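Azurocidin (Homo sapiens, PDB 1A7S) binds heparin and kills many Gram-negative bacteria as a neutrophil-granule antimicrobial glycoprotein of the peptidase S1 family, and also attracts monocytes and fibroblasts. Local coordinates at residues Pro109-Asn114 against Thr204-Phe209; Gly120-Val125 against Asn145-Pro150; Gln153-Asn158 against Pro200-Arg205. All blocks are in the same frame, centred on the assembly; numbering follows the deposited sequence.

Interaction 1: Pro109-Asn114 against Thr204-Phe209; sequences PLPLQN and TRVALF. With NAG (2-acetamido-2-deoxy-beta-D-glucopyranose), chain C.
Q113 lies against the A207-L208 turn, and its side chain can be followed atom by atom to a doubly engaged tip. With CG anti to the backbone N (chi1 179°) and a bend at chi2 of 71°, the chain folds back toward the 206-208 3-10 turn although its CB does not aim there. Q113 CG brushes the acetamido methyl C8 of the N114-linked sugar at 3.9 Å, and Q113 CD sits 3.5 Å from A207 O. At the tip, Q113 NE2 donates to L208 O over 3.0 Å with an N-H...O angle of 159°; the acceptor lies in the amide plane of Q113, while the donor stands above the carbonyl plane of L208. Q113 NE2 also donates to N114 OD1 at 3.0 Å. Q113 OE1 accepts the backbone N-H of D211, in the first turn of helix 210-218.

The backbone supplies a second grip: N114 N donates to A207 O at 2.9 Å, and the CA of Q113 makes a C-H...O contact with the same oxygen. Beyond this polar end the contact turns apolar. P111 CG meets A207 CB at 3.9 Å, and V206 CG1 sits 4.0 Å from L110 CD2, the two side chains crossing at about a right angle; M37 of strand 35-38 also touches L110 and V206.

The contact thus ties the loop leading to strand 122-127 to the turn preceding the C-terminal helix of this chymotrypsin-like fold. Both ends of the Q113 amide are engaged, which should fix its rotation, and its bond to N114 OD1 probably helps position the amide whose ND2 is covalently joined to the glycan.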
loop_
_atom_site.group_PDB
_atom_site.type_symbol
_atom_site.label_atom_id
_atom_site.label_comp_id
_atom_site.label_asym_id
_atom_site.label_seq_id
_atom_site.Cartn_x
_atom_site.Cartn_y
_atom_site.Cartn_z
ATOM N N PRO A 109 7.317 8.116 -5.162
ATOM C CA PRO A 109 8.616 8.333 -4.511
ATOM C C PRO A 109 8.582 8.070 -3.017
ATOM O O PRO A 109 7.535 8.126 -2.369
ATOM C CB PRO A 109 8.898 9.847 -4.764
ATOM C CG PRO A 109 7.630 10.446 -5.148
ATOM C CD PRO A 109 6.736 9.368 -5.677
ATOM N N LEU A 110 9.763 7.781 -2.492
ATOM C CA LEU A 110 9.949 7.380 -1.112
ATOM C C LEU A 110 10.613 8.474 -0.295
ATOM O O LEU A 110 11.414 9.238 -0.805
ATOM C CB LEU A 110 10.873 6.140 -1.058
ATOM C CG LEU A 110 10.422 4.914 -1.826
ATOM C CD1 LEU A 110 11.539 3.879 -1.885
ATOM C CD2 LEU A 110 9.201 4.273 -1.115
ATOM N N PRO A 111 10.363 8.451 1.023
ATOM C CA PRO A 111 11.124 9.283 1.922
ATOM C C PRO A 111 12.562 8.776 2.017
ATOM O O PRO A 111 12.849 7.593 1.861
ATOM C CB PRO A 111 10.391 9.108 3.247
ATOM C CG PRO A 111 9.759 7.748 3.193
ATOM C CD PRO A 111 9.454 7.514 1.750
ATOM N N LEU A 112 13.455 9.695 2.387
ATOM C CA LEU A 112 14.817 9.340 2.731
ATOM C C LEU A 112 14.864 8.637 4.092
ATOM O O LEU A 112 13.938 8.789 4.924
ATOM C CB LEU A 112 15.724 10.600 2.780
ATOM C CG LEU A 112 15.936 11.311 1.458
ATOM C CD1 LEU A 112 16.570 12.649 1.679
ATOM C CD2 LEU A 112 16.794 10.489 0.495
ATOM N N GLN A 113 15.884 7.835 4.305
ATOM C CA GLN A 113 16.068 7.113 5.529
ATOM C C GLN A 113 15.901 8.021 6.719
ATOM O O GLN A 113 16.527 9.118 6.800
ATOM C CB GLN A 113 17.425 6.420 5.547
ATOM C CG GLN A 113 17.772 5.629 6.784
ATOM C CD GLN A 113 16.946 4.341 6.908
ATOM O OE1 GLN A 113 16.756 3.608 5.992
ATOM N NE2 GLN A 113 16.523 4.075 8.181
ATOM N N ASN A 114 15.112 7.629 7.689
ATOM C CA ASN A 114 14.893 8.314 8.930
ATOM C C ASN A 114 14.115 9.617 8.819
ATOM O O ASN A 114 13.931 10.330 9.784
ATOM C CB ASN A 114 16.152 8.527 9.772
ATOM C CG ASN A 114 16.807 7.279 10.236
ATOM O OD1 ASN A 114 16.206 6.181 10.237
ATOM N ND2 ASN A 114 18.081 7.361 10.617
ATOM N N THR A 204 3.142 0.717 8.308
ATOM C CA THR A 204 4.597 0.522 8.476
ATOM C C THR A 204 5.302 1.797 8.139
ATOM O O THR A 204 4.975 2.437 7.127
ATOM C CB THR A 204 5.025 -0.607 7.513
ATOM O OG1 THR A 204 4.165 -1.687 7.799
ATOM C CG2 THR A 204 6.524 -0.945 7.702
ATOM N N ARG A 205 6.239 2.222 8.976
ATOM C CA ARG A 205 6.965 3.459 8.783
ATOM C C ARG A 205 8.057 3.270 7.734
ATOM O O ARG A 205 9.151 2.825 8.027
ATOM C CB ARG A 205 7.532 3.924 10.112
ATOM C CG ARG A 205 8.179 5.323 10.020
ATOM C CD ARG A 205 8.736 5.809 11.403
ATOM N NE ARG A 205 7.594 6.181 12.265
ATOM C CZ ARG A 205 7.096 7.402 12.403
ATOM N NH1 ARG A 205 7.488 8.388 11.561
ATOM N NH2 ARG A 205 6.187 7.660 13.291
ATOM N N VAL A 206 7.749 3.624 6.513
ATOM C CA VAL A 206 8.594 3.390 5.350
ATOM C C VAL A 206 9.980 3.960 5.527
ATOM O O VAL A 206 10.985 3.340 5.132
ATOM C CB VAL A 206 7.945 3.861 4.068
ATOM C CG1 VAL A 206 8.880 3.740 2.860
ATOM C CG2 VAL A 206 6.687 3.063 3.748
ATOM N N ALA A 207 10.076 5.144 6.095
ATOM C CA ALA A 207 11.367 5.806 6.209
ATOM C C ALA A 207 12.387 5.028 7.035
ATOM O O ALA A 207 13.589 5.241 6.892
ATOM C CB ALA A 207 11.216 7.206 6.751
ATOM N N LEU A 208 11.923 4.128 7.880
ATOM C CA LEU A 208 12.875 3.299 8.653
ATOM C C LEU A 208 13.597 2.311 7.766
ATOM O O LEU A 208 14.608 1.747 8.182
ATOM C CB LEU A 208 12.133 2.531 9.734
ATOM C CG LEU A 208 11.517 3.313 10.866
ATOM C CD1 LEU A 208 10.766 2.371 11.798
ATOM C CD2 LEU A 208 12.613 4.114 11.554
ATOM N N PHE A 209 13.004 1.993 6.619
ATOM C CA PHE A 209 13.450 0.882 5.744
ATOM C C PHE A 209 14.040 1.385 4.434
ATOM O O PHE A 209 14.306 0.570 3.552
ATOM C CB PHE A 209 12.231 -0.000 5.411
ATOM C CG PHE A 209 11.643 -0.664 6.629
ATOM C CD1 PHE A 209 12.114 -1.904 6.979
ATOM C CD2 PHE A 209 10.646 -0.081 7.340
ATOM C CE1 PHE A 209 11.692 -2.443 8.189
ATOM C CE2 PHE A 209 10.162 -0.623 8.494
ATOM C CZ PHE A 209 10.707 -1.812 8.939
HETATM C C1 NAG C . 18.774 6.262 11.129
HETATM C C2 NAG C . 20.312 6.454 10.917
HETATM C C3 NAG C . 20.999 5.180 11.485
HETATM C C4 NAG C . 20.598 5.059 12.960
HETATM C C5 NAG C . 19.035 4.913 13.035
HETATM C C6 NAG C . 18.493 4.718 14.391
HETATM C C7 NAG C . 21.027 7.452 8.774
HETATM C C8 NAG C . 21.302 7.212 7.367
HETATM N N2 NAG C . 20.550 6.391 9.475
HETATM O O3 NAG C . 22.417 5.375 11.389
HETATM O O4 NAG C . 21.184 3.845 13.460
HETATM O O5 NAG C . 18.509 6.180 12.506
HETATM O O6 NAG C . 18.800 5.802 15.232
HETATM O O7 NAG C . 21.332 8.433 9.285
#

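Interaction 2: Gly120-Val125 against Asn145-Pro150. With NAG (2-acetamido-2-deoxy-beta-D-glucopyranose), chain B.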
loop_
_atom_site.group_PDB
_atom_site.type_symbol
_atom_site.label_atom_id
_atom_site.label_comp_id
_atom_site.label_asym_id
_atom_site.label_seq_id
_atom_site.Cartn_x
_atom_site.Cartn_y
_atom_site.Cartn_z
ATOM N N GLY A 120 -0.212 15.700 13.095
ATOM C CA GLY A 120 -0.920 16.792 12.510
ATOM C C GLY A 120 -0.747 16.862 10.987
ATOM O O GLY A 120 -1.477 17.576 10.319
ATOM N N THR A 121 0.231 16.086 10.465
ATOM C CA THR A 121 0.451 16.137 8.975
ATOM C C THR A 121 -0.750 15.454 8.308
ATOM O O THR A 121 -1.199 14.404 8.708
ATOM C CB THR A 121 1.724 15.337 8.656
ATOM O OG1 THR A 121 2.821 15.980 9.283
ATOM C CG2 THR A 121 2.024 15.363 7.117
ATOM N N ARG A 122 -1.263 16.139 7.304
ATOM C CA ARG A 122 -2.345 15.629 6.473
ATOM C C ARG A 122 -1.780 14.717 5.370
ATOM O O ARG A 122 -0.766 15.026 4.726
ATOM C CB ARG A 122 -3.081 16.844 5.862
ATOM C CG ARG A 122 -3.829 17.525 7.077
ATOM C CD ARG A 122 -4.566 18.762 6.602
ATOM N NE ARG A 122 -5.589 18.495 5.638
ATOM C CZ ARG A 122 -6.880 18.721 5.748
ATOM N NH1 ARG A 122 -7.347 19.720 6.529
ATOM N NH2 ARG A 122 -7.745 18.016 5.033
ATOM N N CYS A 123 -2.402 13.603 5.207
ATOM C CA CYS A 123 -2.058 12.575 4.241
ATOM C C CYS A 123 -3.366 12.077 3.566
ATOM O O CYS A 123 -4.464 12.482 3.927
ATOM C CB CYS A 123 -1.397 11.408 4.988
ATOM S SG CYS A 123 -0.009 11.812 6.041
ATOM N N GLN A 124 -3.191 11.175 2.620
ATOM C CA GLN A 124 -4.294 10.433 2.025
ATOM C C GLN A 124 -3.916 8.941 1.948
ATOM O O GLN A 124 -2.761 8.605 1.872
ATOM C CB GLN A 124 -4.648 10.910 0.609
ATOM C CG GLN A 124 -5.196 12.317 0.578
ATOM C CD GLN A 124 -5.705 12.799 -0.724
ATOM O OE1 GLN A 124 -6.741 13.568 -0.759
ATOM N NE2 GLN A 124 -5.165 12.437 -1.805
ATOM N N VAL A 125 -4.974 8.135 1.958
ATOM C CA VAL A 125 -4.865 6.722 1.697
ATOM C C VAL A 125 -5.939 6.328 0.718
ATOM O O VAL A 125 -7.120 6.809 0.896
ATOM C CB VAL A 125 -4.832 5.885 2.983
ATOM C CG1 VAL A 125 -5.985 6.062 3.883
ATOM C CG2 VAL A 125 -4.498 4.464 2.654
ATOM N N ASN A 145 -8.906 11.466 3.383
ATOM C CA ASN A 145 -7.943 12.323 4.030
ATOM C C ASN A 145 -7.723 11.807 5.456
ATOM O O ASN A 145 -8.742 11.566 6.143
ATOM C CB ASN A 145 -8.493 13.733 4.135
ATOM C CG ASN A 145 -8.497 14.473 2.804
ATOM O OD1 ASN A 145 -7.731 14.179 1.882
ATOM N ND2 ASN A 145 -9.392 15.471 2.734
ATOM N N VAL A 146 -6.504 11.667 5.878
ATOM C CA VAL A 146 -6.181 11.208 7.208
ATOM C C VAL A 146 -5.129 12.138 7.808
ATOM O O VAL A 146 -4.409 12.826 7.040
ATOM C CB VAL A 146 -5.780 9.736 7.301
ATOM C CG1 VAL A 146 -6.835 8.812 6.633
ATOM C CG2 VAL A 146 -4.424 9.481 6.646
ATOM N N THR A 147 -4.995 12.097 9.116
ATOM C CA THR A 147 -4.022 12.963 9.815
ATOM C C THR A 147 -3.154 12.123 10.706
ATOM O O THR A 147 -3.639 11.257 11.436
ATOM C CB THR A 147 -4.799 14.034 10.648
ATOM O OG1 THR A 147 -5.591 14.780 9.723
ATOM C CG2 THR A 147 -3.827 14.962 11.323
ATOM N N VAL A 148 -1.858 12.365 10.702
ATOM C CA VAL A 148 -0.912 11.596 11.570
ATOM C C VAL A 148 -1.185 11.905 13.010
ATOM O O VAL A 148 -1.314 13.046 13.402
ATOM C CB VAL A 148 0.528 11.967 11.173
ATOM C CG1 VAL A 148 1.530 11.319 12.143
ATOM C CG2 VAL A 148 0.796 11.538 9.732
ATOM N N THR A 149 -1.286 10.831 13.817
ATOM C CA THR A 149 -1.548 10.923 15.238
ATOM C C THR A 149 -0.319 11.328 16.035
ATOM O O THR A 149 0.792 11.211 15.584
ATOM C CB THR A 149 -2.025 9.580 15.836
ATOM O OG1 THR A 149 -0.906 8.682 15.877
ATOM C CG2 THR A 149 -3.138 8.935 15.082
ATOM N N PRO A 150 -0.569 11.727 17.281
ATOM C CA PRO A 150 0.524 11.879 18.251
ATOM C C PRO A 150 1.226 10.541 18.470
ATOM O O PRO A 150 0.640 9.487 18.270
ATOM C CB PRO A 150 -0.140 12.331 19.516
ATOM C CG PRO A 150 -1.445 12.938 19.084
ATOM C CD PRO A 150 -1.866 12.111 17.907
HETATM C C1 NAG B . -9.404 16.431 1.658
HETATM C C2 NAG B . -10.899 16.438 1.193
HETATM C C3 NAG B . -11.080 17.568 0.194
HETATM C C4 NAG B . -10.726 18.903 0.991
HETATM C C5 NAG B . -9.212 18.757 1.276
HETATM C C6 NAG B . -8.683 19.835 2.188
HETATM C C7 NAG B . -11.874 14.156 1.004
HETATM C C8 NAG B . -11.944 12.866 0.255
HETATM N N2 NAG B . -11.162 15.167 0.452
HETATM O O3 NAG B . -12.424 17.682 -0.140
HETATM O O4 NAG B . -10.914 19.939 -0.025
HETATM O O5 NAG B . -9.100 17.706 2.262
HETATM O O6 NAG B . -9.682 20.261 3.074
HETATM O O7 NAG B . -12.364 14.300 2.077
#
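C123 and V146 form the hydrogen-bonded pair of this antiparallel contact: C123 N donates to V146 O at 2.8 Å and V146 N returns a bond to C123 O at 2.9 Å. Further along, V148 N donates to T121 O and G120 N to V148 O, extending the pairing past the start of strand 122-127. The strand segments run at 131° to each other, consistent with the strong twist of a curled sheet.

On the buried face, C123 SG packs 3.8 Å from V148 CG2, and V125 CG1 meets V146 CG1 at 4.0 Å. The other face carries R122, T147, Q124 and N145. There the amides of Q124 and N145 lie side by side with planes 20° apart, and N145 ND2 is covalently linked to a sugar whose ring O5 lies 3.1 Å from R122 NH2.

In the next shell, a disulfide to C181 of strand 178-181 holds C123, T121 OG1 is hydrogen-bonded to E118 O, and R5 NH1 bonds to the sugar. The strand pair therefore separates two chemistries within the C-terminal barrel of the trypsin-like fold: sulfur and valines turned into the core, and a glycosylated outer face where R5 bonds to the N145-linked sugar and R122 lies close to it.

Interaction 3: Gln153-Asn158 against Pro200-Arg205. With EOH (ethanol), chain M.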
loop_
_atom_site.group_PDB
_atom_site.type_symbol
_atom_site.label_atom_id
_atom_site.label_comp_id
_atom_site.label_asym_id
_atom_site.label_seq_id
_atom_site.Cartn_x
_atom_site.Cartn_y
_atom_site.Cartn_z
ATOM N N GLN A 153 0.105 7.605 20.666
ATOM C CA GLN A 153 -1.015 6.772 20.250
ATOM C C GLN A 153 -0.537 5.705 19.270
ATOM O O GLN A 153 -1.252 4.867 18.756
ATOM C CB GLN A 153 -2.019 7.760 19.506
ATOM C CG GLN A 153 -2.511 8.764 20.583
ATOM C CD GLN A 153 -3.393 9.829 20.057
ATOM O OE1 GLN A 153 -3.875 9.736 18.872
ATOM N NE2 GLN A 153 -3.674 10.878 20.833
ATOM N N CYS A 154 0.780 5.762 19.017
ATOM C CA CYS A 154 1.337 4.861 17.983
ATOM C C CYS A 154 2.502 4.078 18.634
ATOM O O CYS A 154 2.571 3.880 19.838
ATOM C CB CYS A 154 1.815 5.715 16.834
ATOM S SG CYS A 154 1.985 4.960 15.221
ATOM N N ARG A 155 3.383 3.608 17.783
ATOM C CA ARG A 155 4.599 2.901 18.229
ATOM C C ARG A 155 5.662 3.197 17.175
ATOM O O ARG A 155 5.322 3.535 16.036
ATOM C CB ARG A 155 4.268 1.393 18.224
ATOM C CG ARG A 155 3.902 0.926 16.868
ATOM C CD ARG A 155 2.924 -0.288 16.939
ATOM N NE ARG A 155 3.599 -1.445 17.039
ATOM C CZ ARG A 155 3.552 -2.698 16.653
ATOM N NH1 ARG A 155 3.280 -3.015 15.386
ATOM N NH2 ARG A 155 3.738 -3.688 17.502
ATOM N N PRO A 156 6.927 3.179 17.555
ATOM C CA PRO A 156 7.995 3.585 16.674
ATOM C C PRO A 156 8.045 2.923 15.322
ATOM O O PRO A 156 8.417 3.605 14.333
ATOM C CB PRO A 156 9.270 3.412 17.471
ATOM C CG PRO A 156 8.881 3.401 18.884
ATOM C CD PRO A 156 7.444 2.878 18.944
ATOM N N ASN A 157 7.678 1.659 15.198
ATOM C CA ASN A 157 7.760 0.957 13.897
ATOM C C ASN A 157 6.722 1.437 12.878
ATOM O O ASN A 157 6.829 1.075 11.707
ATOM C CB ASN A 157 7.475 -0.553 14.150
ATOM C CG ASN A 157 8.047 -1.425 13.098
ATOM O OD1 ASN A 157 7.318 -2.154 12.402
ATOM N ND2 ASN A 157 9.351 -1.376 12.937
ATOM N N ASN A 158 5.741 2.194 13.347
ATOM C CA ASN A 158 4.606 2.590 12.556
ATOM C C ASN A 158 4.461 4.086 12.444
ATOM O O ASN A 158 4.997 4.845 13.266
ATOM C CB ASN A 158 3.306 2.022 13.157
ATOM C CG ASN A 158 3.284 0.491 13.045
ATOM O OD1 ASN A 158 2.917 -0.073 11.938
ATOM N ND2 ASN A 158 3.606 -0.183 14.036
ATOM N N PRO A 200 -6.657 4.283 15.787
ATOM C CA PRO A 200 -5.920 4.746 14.626
ATOM C C PRO A 200 -5.680 3.599 13.612
ATOM O O PRO A 200 -5.799 2.449 13.940
ATOM C CB PRO A 200 -4.586 5.171 15.238
ATOM C CG PRO A 200 -4.457 4.429 16.464
ATOM C CD PRO A 200 -5.828 4.098 16.965
ATOM N N ASP A 201 -5.299 3.992 12.426
ATOM C CA ASP A 201 -4.770 3.042 11.424
ATOM C C ASP A 201 -3.249 2.992 11.640
ATOM O O ASP A 201 -2.619 4.026 11.842
ATOM C CB ASP A 201 -5.076 3.541 10.018
ATOM C CG ASP A 201 -6.536 3.283 9.636
ATOM O OD1 ASP A 201 -7.157 2.421 10.303
ATOM O OD2 ASP A 201 -6.932 3.845 8.589
ATOM N N PHE A 202 -2.704 1.773 11.533
ATOM C CA PHE A 202 -1.284 1.586 11.651
ATOM C C PHE A 202 -0.683 1.251 10.278
ATOM O O PHE A 202 -1.058 0.251 9.663
ATOM C CB PHE A 202 -0.987 0.408 12.624
ATOM C CG PHE A 202 -1.266 0.747 14.048
ATOM C CD1 PHE A 202 -2.571 0.846 14.499
ATOM C CD2 PHE A 202 -0.252 0.987 14.946
ATOM C CE1 PHE A 202 -2.865 1.081 15.803
ATOM C CE2 PHE A 202 -0.516 1.218 16.262
ATOM C CZ PHE A 202 -1.800 1.301 16.716
ATOM N N PHE A 203 0.308 2.067 9.891
ATOM C CA PHE A 203 1.050 1.889 8.670
ATOM C C PHE A 203 2.511 1.618 9.014
ATOM O O PHE A 203 3.063 2.220 9.932
ATOM C CB PHE A 203 0.999 3.204 7.823
ATOM C CG PHE A 203 -0.369 3.544 7.329
ATOM C CD1 PHE A 203 -1.254 4.254 8.067
ATOM C CD2 PHE A 203 -0.736 3.179 6.047
ATOM C CE1 PHE A 203 -2.510 4.577 7.643
ATOM C CE2 PHE A 203 -1.988 3.515 5.553
ATOM C CZ PHE A 203 -2.894 4.166 6.369
ATOM N N THR A 204 3.142 0.717 8.308
ATOM C CA THR A 204 4.597 0.522 8.476
ATOM C C THR A 204 5.302 1.797 8.139
ATOM O O THR A 204 4.975 2.437 7.127
ATOM C CB THR A 204 5.025 -0.607 7.513
ATOM O OG1 THR A 204 4.165 -1.687 7.799
ATOM C CG2 THR A 204 6.524 -0.945 7.702
ATOM N N ARG A 205 6.239 2.222 8.976
ATOM C CA ARG A 205 6.965 3.459 8.783
ATOM C C ARG A 205 8.057 3.270 7.734
ATOM O O ARG A 205 9.151 2.825 8.027
ATOM C CB ARG A 205 7.532 3.924 10.112
ATOM C CG ARG A 205 8.179 5.323 10.020
ATOM C CD ARG A 205 8.736 5.809 11.403
ATOM N NE ARG A 205 7.594 6.181 12.265
ATOM C CZ ARG A 205 7.096 7.402 12.403
ATOM N NH1 ARG A 205 7.488 8.388 11.561
ATOM N NH2 ARG A 205 6.187 7.660 13.291
HETATM C C1 EOH M . -4.106 2.777 19.448
HETATM C C2 EOH M . -3.844 1.349 19.763
HETATM O O EOH M . -3.248 3.766 20.016
HETATM O O HOH W 1 5.016 6.382 15.691
HETATM O O HOH W 2 5.351 -2.551 10.487
#
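The F202 ring meets the N158 amide at its edge, with the two planes 87° apart and F202 CD2 4.0 Å from N158 CG. An ethanol, probably from the crystallisation liquor, also lies at the ring edge, its C2 3.7 Å from F202 CZ; its hydroxyl donates to Q153 O. R155 CD approaches F202 CE2 obliquely at 3.8 Å, and C154 SG is 5.3 Å from the F202 ring centroid, 44° off the normal, an oblique sulfur-aromatic contact. Outside the segments, F191 stacks with F202.

The R205 guanidinium takes water 1 at its edge, in plane, and that water also donates to R155 O. A type I turn from R155 to N158 feeds strand 158-162, which pairs antiparallel with strand 201-205 in the second barrel of the chymotrypsin fold; the C154-C160 disulfide braces the same loop.

Here R205 N donates to N157 O at 3.0 Å. A bend at chi3 (-74°) brings the end of R205 back to the carbonyl of N158, where R205 NE donates to N158 O at 3.1 Å from above the carbonyl plane and R205 NH2 adds a weak bond to the same oxygen. Water 2 donates to both N157 OD1 and T204 OG1; N157 OD1 is also hydrogen-bonded to N88 N, and T204 OG1 to D89 O.

All three contacts reach the same curled antiparallel sheet, the C-terminal barrel of the chymotrypsin-like fold. The centres of interactions 1 and 2 lie about 16 Å apart, those of interactions 1 and 3 about 13 Å, and those of interactions 2 and 3 about 12 Å. Along the chain, interaction 2 falls between the two segments of interaction 1 and closes before interaction 3 opens; interactions 1 and 3 end together on strand 201-205, sharing T204 and R205. L208 CD1 packs 3.7 Å from P156 O, and V125 CG2 meets F203 CE2 at 4.0 Å, whereas interactions 1 and 2 do not touch. Strand 201-205 and its flanks thus join the loop before strand 122-127 to the turn before strand 158-162.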